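Local coordinates for protein acyl-CoA dehydrogenase (PDB 4RM7) that belongs to the acyl-CoA dehydrogenase family and folds into helical N- and C-terminal domains around a beta-sheet middle domain, in an assembly of four chains, at residues Asp358-Gly361 against Tyr362-Ala365; Val326-Ala329 against Ala330-Ala334; Leu241-Tyr244 against Gly245-Phe248; Glu256-Ala259 against Ala260-Asp263. All blocks are in the same frame, centred on the assembly; numbering follows the deposited sequence.

Contact 1: residues Asp358-Gly361 against Tyr362-Ala365; sequences DCRG and YQFA
Tyr-362 folds back over Asp-358, and Arg-360 stacks on Gln-363, where helix 351-362 gives way to the loop leading to helix 369-386 in the all-helical C-terminal domain of the acyl-CoA dehydrogenase fold. The Tyr-362 ring is laid along the preceding turn because CG stands beside its own backbone N (chi1 -68°). One ring face looks onto the Asp-358 carbonyl, whose O sits 3.7 Å above the Tyr-362 ring plane, displaced toward the rim, while CD2 of Tyr-362 comes 3.7 Å from CA of Cys-359. The same Asp-358 O accepts the backbone N of Tyr-362 at 3.2 Å. At its far end the phenol OH is hydrogen-bonded to Glu-256 on helix 234-270, which helps to hold the ring in place.

Arg-360 starts out away from the loop, but a bend at chi2 (71°) carries its guanidinium back to it. There it lies nearly flat on the Gln-363 amide, the planes 19° apart, with NE2 of Gln-363 near the rim of the guanidinium. NH1 of Arg-360 also reaches CE2 of Phe-364, at 3.4 Å, by an oblique approach. NH2 continues across the subunit boundary to Gln-339 and the backbone O of Ser-335 of the second subunit.

Gly-361 supplies the carbonyl on which the chain turns. Its O takes two backbone donors: Ala-365 N at 3.2 Å, in the carbonyl plane, and Phe-364 N at 2.9 Å from Gly-361 O, well above that plane.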
loop_
_atom_site.group_PDB
_atom_site.type_symbol
_atom_site.label_atom_id
_atom_site.label_comp_id
_atom_site.label_asym_id
_atom_site.label_seq_id
_atom_site.Cartn_x
_atom_site.Cartn_y
_atom_site.Cartn_z
ATOM N N ASP A 358 -13.817 6.536 14.589
ATOM C CA ASP A 358 -13.363 5.853 15.803
ATOM C C ASP A 358 -12.039 5.152 15.551
ATOM O O ASP A 358 -11.057 5.325 16.297
ATOM C CB ASP A 358 -14.382 4.816 16.296
ATOM C CG ASP A 358 -15.667 5.437 16.807
ATOM O OD1 ASP A 358 -15.677 6.638 17.162
ATOM O OD2 ASP A 358 -16.679 4.711 16.864
ATOM N N CYS A 359 -12.001 4.339 14.503
ATOM C CA CYS A 359 -10.813 3.516 14.283
ATOM C C CYS A 359 -9.573 4.367 14.008
ATOM O O CYS A 359 -8.485 4.043 14.464
ATOM C CB CYS A 359 -11.066 2.533 13.165
ATOM S SG CYS A 359 -12.248 1.228 13.659
ATOM N N ARG A 360 -9.747 5.488 13.313
ATOM C CA ARG A 360 -8.636 6.403 13.076
ATOM C C ARG A 360 -8.055 6.877 14.390
ATOM O O ARG A 360 -6.854 7.065 14.496
ATOM C CB ARG A 360 -9.077 7.611 12.248
ATOM C CG ARG A 360 -7.938 8.565 11.898
ATOM C CD ARG A 360 -7.007 7.926 10.878
ATOM N NE ARG A 360 -5.753 8.665 10.643
ATOM C CZ ARG A 360 -4.765 8.783 11.530
ATOM N NH1 ARG A 360 -4.882 8.247 12.742
ATOM N NH2 ARG A 360 -3.668 9.465 11.214
ATOM N N GLY A 361 -8.917 7.062 15.386
ATOM C CA GLY A 361 -8.506 7.496 16.714
ATOM C C GLY A 361 -7.693 6.451 17.472
ATOM O O GLY A 361 -6.782 6.766 18.230
ATOM N N TYR A 362 -8.005 5.189 17.252
ATOM C CA TYR A 362 -7.219 4.122 17.831
ATOM C C TYR A 362 -5.737 4.155 17.408
ATOM O O TYR A 362 -4.880 3.617 18.091
ATOM C CB TYR A 362 -7.863 2.789 17.470
ATOM C CG TYR A 362 -9.204 2.578 18.144
ATOM C CD1 TYR A 362 -9.459 3.097 19.413
ATOM C CD2 TYR A 362 -10.217 1.874 17.513
ATOM C CE1 TYR A 362 -10.679 2.901 20.033
ATOM C CE2 TYR A 362 -11.438 1.668 18.128
ATOM C CZ TYR A 362 -11.663 2.178 19.386
ATOM O OH TYR A 362 -12.879 1.971 19.989
ATOM N N GLN A 363 -5.424 4.810 16.300
ATOM C CA GLN A 363 -4.032 4.928 15.886
ATOM C C GLN A 363 -3.233 5.875 16.777
ATOM O O GLN A 363 -2.011 5.881 16.693
ATOM C CB GLN A 363 -3.944 5.381 14.441
ATOM C CG GLN A 363 -4.416 4.327 13.450
ATOM C CD GLN A 363 -4.179 4.754 12.006
ATOM O OE1 GLN A 363 -5.114 4.860 11.218
ATOM N NE2 GLN A 363 -2.922 5.001 11.659
ATOM N N PHE A 364 -3.922 6.665 17.615
ATOM C CA PHE A 364 -3.276 7.537 18.624
ATOM C C PHE A 364 -3.357 7.015 20.048
ATOM O O PHE A 364 -2.519 7.338 20.886
ATOM C CB PHE A 364 -3.892 8.934 18.647
ATOM C CG PHE A 364 -3.790 9.648 17.360
ATOM C CD1 PHE A 364 -2.586 10.175 16.951
ATOM C CD2 PHE A 364 -4.896 9.801 16.554
ATOM C CE1 PHE A 364 -2.493 10.848 15.759
ATOM C CE2 PHE A 364 -4.802 10.470 15.364
ATOM C CZ PHE A 364 -3.606 10.991 14.964
ATOM N N ALA A 365 -4.391 6.241 20.328
ATOM C CA ALA A 365 -4.649 5.799 21.690
ATOM C C ALA A 365 -3.625 4.769 22.112
ATOM O O ALA A 365 -3.277 3.883 21.333
ATOM C CB ALA A 365 -6.053 5.212 21.807
#

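Contact 2: residues Val326-Ala329 against Ala330-Ala334; sequences VPKA and ATEVA
The carbonyl O of Pro-327 is gripped twice by Thr-331, from opposite faces of the carbonyl plane. The backbone N of Thr-331 gives the ordinary alpha-helical bond to Pro-327 O at 2.9 Å, and the hydroxyl OG1 of Thr-331 donates a second bond to Pro-327 O, also at 2.9 Å. The hydroxyl can do this because OG1 sits beside the backbone N of its own residue (chi1 -56°), with the methyl CG2 beside the carbonyl carbon. Helix 316-341 is kinked here: Pro-327 has no N-H to give, and the N of Lys-328 makes no bond to the preceding turn either. Within these residues the ladder runs from Ala-330 N to Val-326 O, 2.7 Å and nearly along the C=O axis, on to Val-333 N and Ala-329 O at 3.0 Å.

On the outward side, Lys-328 and Glu-332 are one turn apart. The extended lysine lays its aliphatic stem past the acid, CG of Lys-328 coming 3.8 Å from OE2 of Glu-332. Its ammonium stops short of a salt bridge, with NZ of Lys-328 4.6 Å from that OE2, so any attraction is probably longer-range. The other carboxylate oxygen, OE1, is paired with Lys-294.

The two turns lie among three helices. Val-326, Ala-329 and Val-333 pack against Met-298 of helix 282-311, Ala-330 fits against Ala-253 and Ala-257 of helix 234-270, and Pro-327, Ala-330 and Thr-331 meet helix 351-362.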
loop_
_atom_site.group_PDB
_atom_site.type_symbol
_atom_site.label_atom_id
_atom_site.label_comp_id
_atom_site.label_asym_id
_atom_site.label_seq_id
_atom_site.Cartn_x
_atom_site.Cartn_y
_atom_site.Cartn_z
ATOM N N VAL A 326 -3.204 -3.344 14.111
ATOM C CA VAL A 326 -4.655 -3.468 14.156
ATOM C C VAL A 326 -5.438 -2.169 13.947
ATOM O O VAL A 326 -6.362 -2.167 13.146
ATOM C CB VAL A 326 -5.116 -4.141 15.484
ATOM C CG1 VAL A 326 -6.659 -4.106 15.620
ATOM C CG2 VAL A 326 -4.633 -5.588 15.497
ATOM N N PRO A 327 -5.089 -1.076 14.653
ATOM C CA PRO A 327 -5.902 0.125 14.423
ATOM C C PRO A 327 -5.834 0.609 12.977
ATOM O O PRO A 327 -6.862 1.000 12.416
ATOM C CB PRO A 327 -5.288 1.155 15.378
ATOM C CG PRO A 327 -4.674 0.335 16.471
ATOM C CD PRO A 327 -4.119 -0.872 15.751
ATOM N N LYS A 328 -4.662 0.553 12.356
ATOM C CA LYS A 328 -4.579 1.002 10.971
ATOM C C LYS A 328 -5.385 0.049 10.078
ATOM O O LYS A 328 -6.133 0.489 9.197
ATOM C CB LYS A 328 -3.135 1.084 10.513
ATOM C CG LYS A 328 -2.969 1.687 9.143
ATOM C CD LYS A 328 -1.588 1.433 8.645
ATOM C CE LYS A 328 -1.209 2.421 7.565
ATOM N NZ LYS A 328 0.155 2.123 7.026
ATOM N N ALA A 329 -5.254 -1.255 10.323
ATOM C CA ALA A 329 -6.034 -2.236 9.575
ATOM C C ALA A 329 -7.519 -1.998 9.783
ATOM O O ALA A 329 -8.304 -2.065 8.833
ATOM C CB ALA A 329 -5.672 -3.629 9.981
ATOM N N ALA A 330 -7.902 -1.707 11.022
ATOM C CA ALA A 330 -9.308 -1.472 11.312
ATOM C C ALA A 330 -9.834 -0.265 10.518
ATOM O O ALA A 330 -10.953 -0.301 9.986
ATOM C CB ALA A 330 -9.518 -1.272 12.786
ATOM N N THR A 331 -9.020 0.786 10.426
ATOM C CA THR A 331 -9.420 1.999 9.723
ATOM C C THR A 331 -9.618 1.708 8.239
ATOM O O THR A 331 -10.542 2.220 7.625
ATOM C CB THR A 331 -8.392 3.139 9.906
ATOM O OG1 THR A 331 -8.202 3.375 11.301
ATOM C CG2 THR A 331 -8.894 4.425 9.281
ATOM N N GLU A 332 -8.764 0.866 7.679
ATOM C CA GLU A 332 -8.837 0.523 6.258
ATOM C C GLU A 332 -10.098 -0.297 5.948
ATOM O O GLU A 332 -10.775 -0.061 4.927
ATOM C CB GLU A 332 -7.569 -0.226 5.828
ATOM C CG GLU A 332 -6.310 0.614 5.993
ATOM C CD GLU A 332 -5.016 -0.116 5.645
ATOM O OE1 GLU A 332 -5.059 -1.335 5.343
ATOM O OE2 GLU A 332 -3.956 0.549 5.668
ATOM N N VAL A 333 -10.422 -1.246 6.833
ATOM C CA VAL A 333 -11.660 -1.995 6.692
ATOM C C VAL A 333 -12.885 -1.068 6.731
ATOM O O VAL A 333 -13.778 -1.136 5.866
ATOM C CB VAL A 333 -11.786 -3.072 7.777
ATOM C CG1 VAL A 333 -13.168 -3.749 7.717
ATOM C CG2 VAL A 333 -10.718 -4.097 7.575
ATOM N N ALA A 334 -12.936 -0.205 7.732
ATOM C CA ALA A 334 -14.065 0.702 7.843
ATOM C C ALA A 334 -14.169 1.607 6.598
ATOM O O ALA A 334 -15.257 1.824 6.066
ATOM C CB ALA A 334 -13.941 1.521 9.101
#

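Contact 3: residues Leu241-Tyr244 against Gly245-Phe248; sequences LLEY and GRVF
Gly-245, its N 3.2 Å from CB of Tyr-244, starts the second of two turns on the long helix 234-270 of the helical C-terminal domain of this acyl-CoA dehydrogenase family member. Next, Arg-246 donates its N to Leu-242 O at 3.2 Å and, more weakly, to Glu-243 O. Its chain runs extended from CG to NE, and NH1 of Arg-246 passes 3.5 Å from CG of Glu-243. The two polar ends do not pair: OE1 of Glu-243 is 4.8 Å from NH1 of Arg-246, so the meeting is one of guanidinium against aliphatic carbon, and NE is held instead by the backbone O of Asp-366.

Val-247 continues the helix with its N on Glu-243 O and its CG2 3.6 Å from the same Glu-243 O; its side chain meets Val-74 of helix 70-84.

Phe-248 closes the turn, its N bonded almost straight (176° at the hydrogen) to the O of Tyr-244, whose ring meets that of Tyr-309. With CG beside the backbone N (chi1 -69°), the Phe-248 ring doubles back, so that Tyr-244 O stands 3.4 Å above one face of the Phe-248 ring, nearer the rim than the middle.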
loop_
_atom_site.group_PDB
_atom_site.type_symbol
_atom_site.label_atom_id
_atom_site.label_comp_id
_atom_site.label_asym_id
_atom_site.label_seq_id
_atom_site.Cartn_x
_atom_site.Cartn_y
_atom_site.Cartn_z
ATOM N N LEU A 241 0.976 -2.141 33.007
ATOM C CA LEU A 241 -0.474 -2.034 33.031
ATOM C C LEU A 241 -1.040 -1.410 31.750
ATOM O O LEU A 241 -2.087 -1.834 31.256
ATOM C CB LEU A 241 -0.913 -1.243 34.247
ATOM C CG LEU A 241 -0.776 -2.133 35.475
ATOM C CD1 LEU A 241 -0.721 -1.296 36.723
ATOM C CD2 LEU A 241 -1.933 -3.108 35.529
ATOM N N LEU A 242 -0.330 -0.431 31.200
ATOM C CA LEU A 242 -0.774 0.232 29.987
ATOM C C LEU A 242 -0.744 -0.705 28.767
ATOM O O LEU A 242 -1.435 -0.466 27.786
ATOM C CB LEU A 242 0.076 1.470 29.721
ATOM C CG LEU A 242 0.038 2.494 30.850
ATOM C CD1 LEU A 242 0.922 3.676 30.528
ATOM C CD2 LEU A 242 -1.387 2.936 31.086
ATOM N N GLU A 243 0.036 -1.779 28.820
ATOM C CA GLU A 243 -0.039 -2.754 27.743
ATOM C C GLU A 243 -1.421 -3.428 27.682
ATOM O O GLU A 243 -1.962 -3.638 26.599
ATOM C CB GLU A 243 1.068 -3.783 27.884
ATOM C CG GLU A 243 2.443 -3.172 27.622
ATOM C CD GLU A 243 3.561 -4.196 27.622
ATOM O OE1 GLU A 243 3.444 -5.205 26.893
ATOM O OE2 GLU A 243 4.565 -3.985 28.344
ATOM N N TYR A 244 -2.008 -3.745 28.829
ATOM C CA TYR A 244 -3.388 -4.210 28.835
ATOM C C TYR A 244 -4.274 -3.223 28.084
ATOM O O TYR A 244 -5.159 -3.617 27.331
ATOM C CB TYR A 244 -3.908 -4.387 30.261
ATOM C CG TYR A 244 -3.225 -5.481 31.032
ATOM C CD1 TYR A 244 -3.570 -6.800 30.839
ATOM C CD2 TYR A 244 -2.225 -5.193 31.947
ATOM C CE1 TYR A 244 -2.939 -7.811 31.536
ATOM C CE2 TYR A 244 -1.584 -6.197 32.656
ATOM C CZ TYR A 244 -1.950 -7.505 32.451
ATOM O OH TYR A 244 -1.332 -8.514 33.152
ATOM N N GLY A 245 -4.029 -1.935 28.281
ATOM C CA GLY A 245 -4.831 -0.921 27.617
ATOM C C GLY A 245 -4.742 -1.031 26.103
ATOM O O GLY A 245 -5.699 -0.744 25.395
ATOM N N ARG A 246 -3.586 -1.459 25.600
ATOM C CA ARG A 246 -3.415 -1.661 24.176
ATOM C C ARG A 246 -4.222 -2.862 23.693
ATOM O O ARG A 246 -4.813 -2.817 22.615
ATOM C CB ARG A 246 -1.945 -1.844 23.827
ATOM C CG ARG A 246 -1.140 -0.625 24.110
ATOM C CD ARG A 246 0.233 -0.704 23.568
ATOM N NE ARG A 246 0.995 0.438 24.057
ATOM C CZ ARG A 246 2.130 0.346 24.731
ATOM N NH1 ARG A 246 2.662 -0.840 24.982
ATOM N NH2 ARG A 246 2.733 1.444 25.142
ATOM N N VAL A 247 -4.265 -3.927 24.489
ATOM C CA VAL A 247 -5.055 -5.087 24.098
ATOM C C VAL A 247 -6.541 -4.708 24.023
ATOM O O VAL A 247 -7.218 -5.002 23.036
ATOM C CB VAL A 247 -4.844 -6.271 25.048
ATOM C CG1 VAL A 247 -5.599 -7.479 24.530
ATOM C CG2 VAL A 247 -3.338 -6.594 25.161
ATOM N N PHE A 248 -7.019 -4.021 25.050
ATOM C CA PHE A 248 -8.379 -3.511 25.091
ATOM C C PHE A 248 -8.713 -2.662 23.882
ATOM O O PHE A 248 -9.759 -2.842 23.263
ATOM C CB PHE A 248 -8.597 -2.691 26.358
ATOM C CG PHE A 248 -8.599 -3.509 27.600
ATOM C CD1 PHE A 248 -8.681 -4.896 27.525
ATOM C CD2 PHE A 248 -8.512 -2.902 28.850
ATOM C CE1 PHE A 248 -8.683 -5.654 28.674
ATOM C CE2 PHE A 248 -8.513 -3.658 30.012
ATOM C CZ PHE A 248 -8.590 -5.035 29.930
#

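Contact 4: residues Glu256-Ala259 against Ala260-Asp263; sequences EAQA and AMED
Residues 256-259 and 260-263 form two successive turns of helix 234-270, joined by four regular alpha-helical bonds. Ala-260 N reaches Glu-256 O at 3.1 Å, Met-261 N reaches Ala-257 O at 3.0 Å, Glu-262 N reaches Gln-258 O at 3.1 Å, and Asp-263 N reaches Ala-259 O at 3.2 Å. The third is close to straight, 171° at the hydrogen.

Beyond the backbone, Gln-258 and Glu-262 cross at about a right angle. Gln-258 leaves the helix with CG trans to its N, then bends at chi2 (64°), which swings the amide forward until NE2 of Gln-258 lies 4.1 Å from CB of Met-261. Glu-262 turns back instead, its OE2 3.9 Å from CG of Gln-258. Met-261, present as selenomethionine, leads away toward Met-291 and Leu-295 of helix 282-311. The Asp-263 carboxylate hangs beside the Ala-259 carbonyl, with CG of Asp-263 3.5 Å from Ala-259 O.

Little polar chemistry passes between these side chains; their ends serve other partners. Gln-258 uses OE1 for Arg-299 and NE2 for Tyr-384 of the third subunit, while Glu-262 pairs with Arg-82 and Asp-263 with Arg-351. The adjacent acids are thus each matched by an arginine from outside the two turns, an arrangement that probably favours their charged forms and that ties this helix to helices 70-84 and 351-362.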
loop_
_atom_site.group_PDB
_atom_site.type_symbol
_atom_site.label_atom_id
_atom_site.label_comp_id
_atom_site.label_asym_id
_atom_site.label_seq_id
_atom_site.Cartn_x
_atom_site.Cartn_y
_atom_site.Cartn_z
ATOM N N GLU A 256 -15.336 -2.959 16.242
ATOM C CA GLU A 256 -15.988 -1.934 15.442
ATOM C C GLU A 256 -15.785 -2.234 13.956
ATOM O O GLU A 256 -16.719 -2.115 13.160
ATOM C CB GLU A 256 -15.459 -0.547 15.787
ATOM C CG GLU A 256 -15.764 -0.108 17.195
ATOM C CD GLU A 256 -15.640 1.399 17.358
ATOM O OE1 GLU A 256 -14.745 1.861 18.101
ATOM O OE2 GLU A 256 -16.447 2.127 16.747
ATOM N N ALA A 257 -14.558 -2.614 13.595
ATOM C CA ALA A 257 -14.237 -2.980 12.225
ATOM C C ALA A 257 -15.154 -4.108 11.758
ATOM O O ALA A 257 -15.658 -4.115 10.633
ATOM C CB ALA A 257 -12.748 -3.401 12.109
ATOM N N GLN A 258 -15.388 -5.056 12.647
ATOM C CA GLN A 258 -16.234 -6.182 12.314
ATOM C C GLN A 258 -17.671 -5.711 12.021
ATOM O O GLN A 258 -18.358 -6.292 11.173
ATOM C CB GLN A 258 -16.205 -7.205 13.452
ATOM C CG GLN A 258 -17.052 -8.421 13.198
ATOM C CD GLN A 258 -16.550 -9.220 12.020
ATOM O OE1 GLN A 258 -15.488 -9.817 12.091
ATOM N NE2 GLN A 258 -17.315 -9.238 10.927
ATOM N N ALA A 259 -18.112 -4.657 12.717
ATOM C CA ALA A 259 -19.465 -4.122 12.546
ATOM C C ALA A 259 -19.603 -3.460 11.178
ATOM O O ALA A 259 -20.621 -3.614 10.499
ATOM C CB ALA A 259 -19.791 -3.134 13.647
ATOM N N ALA A 260 -18.560 -2.737 10.783
ATOM C CA ALA A 260 -18.483 -2.130 9.466
ATOM C C ALA A 260 -18.525 -3.177 8.350
ATOM O O ALA A 260 -19.148 -2.971 7.308
ATOM C CB ALA A 260 -17.218 -1.301 9.348
HETATM N N MSE A 261 -17.847 -4.294 8.571
HETATM C CA MSE A 261 -17.830 -5.358 7.585
HETATM C C MSE A 261 -19.231 -5.964 7.415
HETATM O O MSE A 261 -19.700 -6.141 6.289
HETATM C CB MSE A 261 -16.818 -6.437 7.969
HETATM C CG MSE A 261 -16.904 -7.671 7.097
HETATM SE SE MSE A 261 -16.287 -7.322 5.278
HETATM C CE MSE A 261 -15.866 -9.163 4.838
ATOM N N GLU A 262 -19.898 -6.265 8.527
ATOM C CA GLU A 262 -21.289 -6.717 8.467
ATOM C C GLU A 262 -22.204 -5.788 7.661
ATOM O O GLU A 262 -23.016 -6.266 6.855
ATOM C CB GLU A 262 -21.849 -6.893 9.859
ATOM C CG GLU A 262 -21.160 -7.992 10.616
ATOM C CD GLU A 262 -21.516 -7.992 12.091
ATOM O OE1 GLU A 262 -22.359 -7.158 12.496
ATOM O OE2 GLU A 262 -20.960 -8.826 12.846
ATOM N N ASP A 263 -22.067 -4.472 7.832
ATOM C CA ASP A 263 -22.899 -3.537 7.051
ATOM C C ASP A 263 -22.568 -3.610 5.560
ATOM O O ASP A 263 -23.476 -3.614 4.714
ATOM C CB ASP A 263 -22.748 -2.086 7.544
ATOM C CG ASP A 263 -23.246 -1.893 8.971
ATOM O OD1 ASP A 263 -23.917 -2.805 9.490
ATOM O OD2 ASP A 263 -22.965 -0.833 9.574
#

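Along the chain the order is contact 3, contact 4, contact 2, contact 1, all in series: each is local, so none closes a long loop and none nests in or crosses another. Contacts 3 and 4 share helix 234-270, their centres about 23 Å apart without touching. After helix 282-311 the chain returns in helix 316-341, where contact 2 packs on contact 4 through small side chains, CB of Ala-330 being 3.9 Å from CB of Ala-257. Helix 351-362 then brings contact 1 against both, with Pro-327 against the backbone of Tyr-362 and Cys-359 near Glu-256. Contacts 1, 2 and 4 therefore knit three helices of the C-terminal domain together.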